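Local atomic coordinates of dihydropteroate synthase (Clostridioides difficile, PDB entry 6PZ2), a protein that catalyses the joining of p-aminobenzoate to a dihydropterin pyrophosphate to give dihydropteroate, the folate-pathway step blocked by sulfonamides. Residues D93-D98 with D113-R118; T12-I17 with G48-D53. One frame throughout, in Å; residues are numbered along the deposited sequence.

Interaction 1 of 2, residues D93-D98 with D113-R118; sequences DTYKAD and DVWGLR. With PT1 (pteroic acid), chain K.
At the C-terminal mouth of the TIM barrel, where the pterin half of pteroic acid is bound, the loops that follow strands 90-93 and 110-113 meet through Tyr-95, Asp-113, Val-114 and Trp-115. The indole turns an edge to the phenol: CD1 of Trp-115 lies over one face of the Tyr-95 ring, offset toward its rim and 3.9 Å from CG, with the planes at 82°, a T-shaped pair. CG of Tyr-95 sits between its own backbone N and carbonyl carbon (chi1 52°), which stands the ring beside the indole, the two side chains pointing the same way. The phenol OH is taken by Glu-57. At the root of the ring, CB of Tyr-95 rests 3.2 Å from OD1 of Asp-113.

That carboxylate mainly folds its own loop. OD1 accepts from the N of Trp-115 (2.8 Å), an Asx turn, and OD2 from the N of Leu-117, both donors coming from above the carboxylate plane. Polar links between the loops run through water. One water donates to OD2 of Asp-113 and to the O of Tyr-95; another donates to OD1 of Asp-93 (2.8 Å) and accepts from the N of Val-114.

On the ligand side, OD2 of Asp-93 approaches N8 of pteroic acid at 3.1 Å, while CG1 of Val-114 packs 3.7 Å from both N8 and N9. On the 93-98 side, OG1 of Thr-94 accepts from the N of Lys-96 in an ST turn and is also bonded to Glu-71. The two loops are thus joined by apolar packing and water while each is braced by its own side-chain-to-backbone bonds, and the pterin meets a polar oxygen from one and a methyl from the other.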
loop_
_atom_site.group_PDB
_atom_site.type_symbol
_atom_site.label_atom_id
_atom_site.label_comp_id
_atom_site.label_asym_id
_atom_site.label_seq_id
_atom_site.Cartn_x
_atom_site.Cartn_y
_atom_site.Cartn_z
ATOM N N ASP A 93 -15.196 -3.972 -21.482
ATOM C CA ASP A 93 -14.385 -2.810 -21.631
ATOM C C ASP A 93 -14.515 -2.399 -23.094
ATOM O O ASP A 93 -13.740 -2.844 -23.909
ATOM C CB ASP A 93 -12.923 -3.114 -21.282
ATOM C CG ASP A 93 -11.982 -1.914 -21.265
ATOM O OD1 ASP A 93 -12.124 -0.969 -22.100
ATOM O OD2 ASP A 93 -11.084 -1.944 -20.410
ATOM N N THR A 94 -15.478 -1.570 -23.414
ATOM C CA THR A 94 -15.604 -1.097 -24.798
ATOM C C THR A 94 -16.182 0.322 -24.768
ATOM O O THR A 94 -16.996 0.612 -23.893
ATOM C CB THR A 94 -16.542 -1.995 -25.623
ATOM O OG1 THR A 94 -16.502 -1.566 -26.981
ATOM C CG2 THR A 94 -17.981 -1.935 -25.160
ATOM N N TYR A 95 -15.800 1.163 -25.727
ATOM C CA TYR A 95 -16.472 2.424 -25.914
ATOM C C TYR A 95 -17.429 2.357 -27.109
ATOM O O TYR A 95 -18.001 3.387 -27.487
ATOM C CB TYR A 95 -15.474 3.558 -26.157
ATOM C CG TYR A 95 -14.471 3.309 -27.251
ATOM C CD1 TYR A 95 -14.705 3.705 -28.557
ATOM C CD2 TYR A 95 -13.250 2.736 -26.955
ATOM C CE1 TYR A 95 -13.751 3.534 -29.547
ATOM C CE2 TYR A 95 -12.293 2.528 -27.935
ATOM C CZ TYR A 95 -12.550 2.917 -29.236
ATOM O OH TYR A 95 -11.596 2.689 -30.188
ATOM N N LYS A 96 -17.616 1.177 -27.702
ATOM C CA LYS A 96 -18.514 1.060 -28.861
ATOM C C LYS A 96 -19.865 0.478 -28.431
ATOM O O LYS A 96 -19.952 -0.584 -27.827
ATOM C CB LYS A 96 -17.855 0.212 -29.944
ATOM C CG LYS A 96 -16.462 0.694 -30.328
ATOM C CD LYS A 96 -15.875 -0.058 -31.485
ATOM C CE LYS A 96 -14.417 0.264 -31.730
ATOM N NZ LYS A 96 -13.525 -0.260 -30.668
ATOM N N ALA A 97 -20.921 1.193 -28.805
ATOM C CA ALA A 97 -22.286 0.881 -28.405
ATOM C C ALA A 97 -22.732 -0.474 -28.969
ATOM O O ALA A 97 -23.428 -1.226 -28.285
ATOM C CB ALA A 97 -23.193 2.002 -28.852
ATOM N N ASP A 98 -22.305 -0.818 -30.177
ATOM C CA ASP A 98 -22.716 -2.111 -30.792
ATOM C C ASP A 98 -22.034 -3.296 -30.102
ATOM O O ASP A 98 -22.664 -4.352 -29.920
ATOM C CB ASP A 98 -22.476 -2.206 -32.302
ATOM C CG ASP A 98 -21.149 -1.673 -32.817
ATOM O OD1 ASP A 98 -20.923 -1.859 -34.002
ATOM O OD2 ASP A 98 -20.355 -1.057 -32.064
ATOM N N ASP A 113 -16.819 2.073 -20.034
ATOM C CA ASP A 113 -16.561 2.941 -21.197
ATOM C C ASP A 113 -15.426 3.924 -20.913
ATOM O O ASP A 113 -15.643 4.909 -20.229
ATOM C CB ASP A 113 -17.818 3.741 -21.531
ATOM C CG ASP A 113 -17.720 4.550 -22.813
ATOM O OD1 ASP A 113 -16.608 4.672 -23.364
ATOM O OD2 ASP A 113 -18.775 5.009 -23.277
ATOM N N VAL A 114 -14.281 3.733 -21.552
ATOM C CA VAL A 114 -13.115 4.593 -21.329
ATOM C C VAL A 114 -13.240 5.921 -22.076
ATOM O O VAL A 114 -12.274 6.683 -22.052
ATOM C CB VAL A 114 -11.786 3.922 -21.716
ATOM C CG1 VAL A 114 -11.539 2.648 -20.909
ATOM C CG2 VAL A 114 -11.687 3.661 -23.213
ATOM N N TRP A 115 -14.371 6.198 -22.708
ATOM C CA TRP A 115 -14.658 7.556 -23.210
ATOM C C TRP A 115 -15.885 8.162 -22.525
ATOM O O TRP A 115 -16.315 9.252 -22.856
ATOM C CB TRP A 115 -14.812 7.523 -24.728
ATOM C CG TRP A 115 -13.479 7.615 -25.387
ATOM C CD1 TRP A 115 -12.754 6.624 -25.975
ATOM C CD2 TRP A 115 -12.680 8.800 -25.454
ATOM N NE1 TRP A 115 -11.553 7.120 -26.428
ATOM C CE2 TRP A 115 -11.481 8.450 -26.111
ATOM C CE3 TRP A 115 -12.872 10.114 -25.014
ATOM C CZ2 TRP A 115 -10.465 9.374 -26.331
ATOM C CZ3 TRP A 115 -11.882 11.035 -25.272
ATOM C CH2 TRP A 115 -10.703 10.666 -25.919
ATOM N N GLY A 116 -16.434 7.482 -21.528
ATOM C CA GLY A 116 -17.408 8.125 -20.661
ATOM C C GLY A 116 -18.628 8.618 -21.428
ATOM O O GLY A 116 -19.160 9.693 -21.139
ATOM N N LEU A 117 -19.048 7.771 -22.366
ATOM C CA LEU A 117 -20.230 7.870 -23.172
ATOM C C LEU A 117 -19.992 8.882 -24.298
ATOM O O LEU A 117 -20.938 9.181 -24.964
ATOM C CB LEU A 117 -21.460 8.291 -22.368
ATOM C CG LEU A 117 -21.761 7.470 -21.124
ATOM C CD1 LEU A 117 -22.979 8.027 -20.425
ATOM C CD2 LEU A 117 -21.981 6.009 -21.463
ATOM N N ARG A 118 -18.791 9.382 -24.510
ATOM C CA ARG A 118 -18.623 10.466 -25.502
ATOM C C ARG A 118 -18.200 9.948 -26.876
ATOM O O ARG A 118 -18.139 10.741 -27.792
ATOM C CB ARG A 118 -17.518 11.443 -25.088
ATOM C CG ARG A 118 -17.725 12.135 -23.746
ATOM C CD ARG A 118 -19.104 12.698 -23.487
ATOM N NE ARG A 118 -19.219 13.374 -22.202
ATOM C CZ ARG A 118 -18.657 14.546 -21.938
ATOM N NH1 ARG A 118 -18.134 15.263 -22.926
ATOM N NH2 ARG A 118 -18.588 14.977 -20.688
HETATM C C2 PT1 K . -8.929 2.507 -16.227
HETATM C C3 PT1 K . -8.545 1.728 -17.392
HETATM C C5 PT1 K . -9.653 1.016 -18.030
HETATM N N6 PT1 K . -7.283 1.611 -17.882
HETATM C C7 PT1 K . -11.171 1.903 -16.470
HETATM N N9 PT1 K . -10.888 1.162 -17.550
HETATM C C10 PT1 K . -7.052 0.871 -18.979
HETATM N N11 PT1 K . -12.429 1.994 -16.002
HETATM C C12 PT1 K . -8.115 0.221 -19.618
HETATM C C21 PT1 K . 0.009 4.140 -19.256
HETATM O O22 PT1 K . 0.164 5.356 -19.067
HETATM O O1 PT1 K . -8.020 3.210 -15.534
HETATM N N4 PT1 K . -10.213 2.592 -15.825
HETATM N N8 PT1 K . -9.371 0.269 -19.118
HETATM C C13 PT1 K . -5.645 0.783 -19.532
HETATM N N14 PT1 K . -5.223 2.130 -19.899
HETATM C C15 PT1 K . -3.946 2.556 -19.788
HETATM C C16 PT1 K . -2.870 1.681 -19.594
HETATM C C17 PT1 K . -3.712 3.925 -19.805
HETATM C C18 PT1 K . -1.584 2.199 -19.460
HETATM C C19 PT1 K . -2.428 4.445 -19.666
HETATM C C20 PT1 K . -1.364 3.578 -19.482
HETATM O O23 PT1 K . 0.983 3.388 -19.197
HETATM O O HOH W 1 -13.894 1.113 -22.757
HETATM O O HOH W 2 -18.451 5.923 -25.962
#

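Interaction 2 of 2, residues T12-I17 with G48-D53; sequences TYIMGI and GADIID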
loop_
_atom_site.group_PDB
_atom_site.type_symbol
_atom_site.label_atom_id
_atom_site.label_comp_id
_atom_site.label_asym_id
_atom_site.label_seq_id
_atom_site.Cartn_x
_atom_site.Cartn_y
_atom_site.Cartn_z
ATOM N N THR A 12 -13.939 -2.951 -0.231
ATOM C CA THR A 12 -13.413 -2.658 -1.548
ATOM C C THR A 12 -13.628 -3.900 -2.415
ATOM O O THR A 12 -13.540 -5.018 -1.888
ATOM C CB THR A 12 -11.934 -2.283 -1.471
ATOM O OG1 THR A 12 -11.779 -1.149 -0.618
ATOM C CG2 THR A 12 -11.373 -1.941 -2.830
ATOM N N TYR A 13 -14.022 -3.665 -3.675
ATOM C CA TYR A 13 -14.308 -4.699 -4.665
ATOM C C TYR A 13 -13.161 -4.670 -5.673
ATOM O O TYR A 13 -12.552 -3.606 -5.915
ATOM C CB TYR A 13 -15.707 -4.507 -5.280
ATOM C CG TYR A 13 -16.823 -4.656 -4.276
ATOM C CD1 TYR A 13 -17.323 -5.900 -3.941
ATOM C CD2 TYR A 13 -17.285 -3.570 -3.568
ATOM C CE1 TYR A 13 -18.280 -6.056 -2.950
ATOM C CE2 TYR A 13 -18.250 -3.701 -2.584
ATOM C CZ TYR A 13 -18.733 -4.953 -2.257
ATOM O OH TYR A 13 -19.678 -5.079 -1.283
ATOM N N ILE A 14 -12.874 -5.850 -6.192
ATOM C CA ILE A 14 -11.749 -6.028 -7.043
ATOM C C ILE A 14 -12.232 -6.417 -8.438
ATOM O O ILE A 14 -12.919 -7.406 -8.609
ATOM C CB ILE A 14 -10.789 -7.101 -6.487
ATOM C CG1 ILE A 14 -10.395 -6.829 -5.032
ATOM C CG2 ILE A 14 -9.571 -7.223 -7.391
ATOM C CD1 ILE A 14 -9.687 -5.509 -4.824
ATOM N N MET A 15 -11.752 -5.679 -9.426
ATOM C CA MET A 15 -12.034 -5.980 -10.813
ATOM C C MET A 15 -10.761 -6.547 -11.442
ATOM O O MET A 15 -9.790 -5.845 -11.531
ATOM C CB MET A 15 -12.504 -4.712 -11.545
ATOM C CG MET A 15 -12.527 -4.788 -13.080
ATOM S SD MET A 15 -13.037 -3.198 -13.837
ATOM C CE MET A 15 -14.790 -3.354 -13.510
ATOM N N GLY A 16 -10.772 -7.794 -11.908
ATOM C CA GLY A 16 -9.620 -8.370 -12.598
ATOM C C GLY A 16 -9.613 -8.075 -14.085
ATOM O O GLY A 16 -10.624 -8.061 -14.740
ATOM N N ILE A 17 -8.448 -7.892 -14.663
ATOM C CA ILE A 17 -8.360 -7.514 -16.052
ATOM C C ILE A 17 -8.196 -8.766 -16.922
ATOM O O ILE A 17 -7.314 -9.568 -16.669
ATOM C CB ILE A 17 -7.183 -6.543 -16.216
ATOM C CG1 ILE A 17 -7.442 -5.261 -15.429
ATOM C CG2 ILE A 17 -6.910 -6.295 -17.694
ATOM C CD1 ILE A 17 -6.234 -4.368 -15.274
ATOM N N GLY A 48 -9.835 -14.073 -5.823
ATOM C CA GLY A 48 -10.798 -13.222 -5.124
ATOM C C GLY A 48 -11.333 -12.065 -5.964
ATOM O O GLY A 48 -11.905 -11.141 -5.382
ATOM N N ALA A 49 -11.242 -12.099 -7.290
ATOM C CA ALA A 49 -11.908 -11.048 -8.127
ATOM C C ALA A 49 -13.424 -11.061 -7.905
ATOM O O ALA A 49 -14.017 -12.140 -7.727
ATOM C CB ALA A 49 -11.595 -11.251 -9.589
ATOM N N ASP A 50 -14.030 -9.874 -7.904
ATOM C CA ASP A 50 -15.473 -9.691 -7.740
ATOM C C ASP A 50 -16.162 -9.514 -9.104
ATOM O O ASP A 50 -17.380 -9.713 -9.256
ATOM C CB ASP A 50 -15.730 -8.493 -6.826
ATOM C CG ASP A 50 -15.163 -8.700 -5.428
ATOM O OD1 ASP A 50 -15.546 -9.691 -4.823
ATOM O OD2 ASP A 50 -14.339 -7.887 -4.955
ATOM N N ILE A 51 -15.392 -9.092 -10.103
ATOM C CA ILE A 51 -15.916 -8.854 -11.434
ATOM C C ILE A 51 -14.718 -8.951 -12.379
ATOM O O ILE A 51 -13.605 -8.641 -11.939
ATOM C CB ILE A 51 -16.628 -7.490 -11.556
ATOM C CG1 ILE A 51 -17.179 -7.250 -12.968
ATOM C CG2 ILE A 51 -15.711 -6.339 -11.164
ATOM C CD1 ILE A 51 -18.285 -6.237 -13.022
ATOM N N ILE A 52 -14.948 -9.378 -13.619
ATOM C CA ILE A 52 -13.892 -9.503 -14.635
ATOM C C ILE A 52 -14.167 -8.483 -15.746
ATOM O O ILE A 52 -15.261 -8.496 -16.313
ATOM C CB ILE A 52 -13.882 -10.908 -15.264
ATOM C CG1 ILE A 52 -13.873 -12.048 -14.240
ATOM C CG2 ILE A 52 -12.765 -11.018 -16.290
ATOM C CD1 ILE A 52 -12.540 -12.323 -13.616
ATOM N N ASP A 53 -13.156 -7.710 -16.120
ATOM C CA ASP A 53 -13.256 -6.681 -17.119
ATOM C C ASP A 53 -12.600 -7.235 -18.378
ATOM O O ASP A 53 -11.370 -7.289 -18.483
ATOM C CB ASP A 53 -12.546 -5.384 -16.722
ATOM C CG ASP A 53 -12.814 -4.173 -17.607
ATOM O OD1 ASP A 53 -14.003 -3.920 -17.925
ATOM O OD2 ASP A 53 -11.839 -3.455 -17.949
#
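Asp-50 and Ile-14 grip each other twice. The N of Ile-14 gives its hydrogen to OD2 of Asp-50 at 2.8 Å, using the carboxylate's anti lone pair, and the O of Ile-14 accepts from the N of Asp-50 at 2.8 Å, in the carbonyl plane. The same oxygen takes a second, weak bond from the N of Ile-51, and with it regular parallel pairing begins: Ile-51 O accepts from Gly-16 N (3.0 Å), and Gly-16 O accepts from Asp-53 N (2.9 Å, 176° at the hydrogen).

On the face carrying Met-15, Ile-51 and Asp-53, CB of Met-15 touches CG2 of Ile-51 at 3.6 Å. With CG anti to the backbone N (chi1 166°), the thioether of Met-15 runs on to Asp-53, its SD 3.7 Å from CB of Asp-53.

The other oxygen of Asp-50, OD1, forms a salt bridge with Arg-11, and the carboxylate of Asp-53 is held by Ser-91, Asn-112 and Arg-247. The pair closes the beta-alpha-beta unit of strand 13-19, helix 33-46 and strand 51-55; Ala-49 and Ile-52 pack on that helix, while strand 245-248 flanks Ile-14 and Met-15, and helix 251-265 covers Ile-14.

In the fold
Both contacts are buried, but they lie on opposite sides of the chain's centre, about 19 Å apart between their own centres. Interaction 2 is barrel wall: adjacent parallel strands zipped by direct backbone bonds, with an aspartate carboxylate replacing one backbone acceptor. Interaction 1 belongs to the strand ends and the loops beyond them, where water and an aromatic pair do the joining. No strand is shared, yet strand 90-93, which leads into interaction 1, is the sheet neighbour of strand 51-55 in interaction 2. The two meet where OD2 of Asp-93 comes 3.0 Å from OD2 of Asp-53, the oxygen that Arg-247 and Asn-112 also hold.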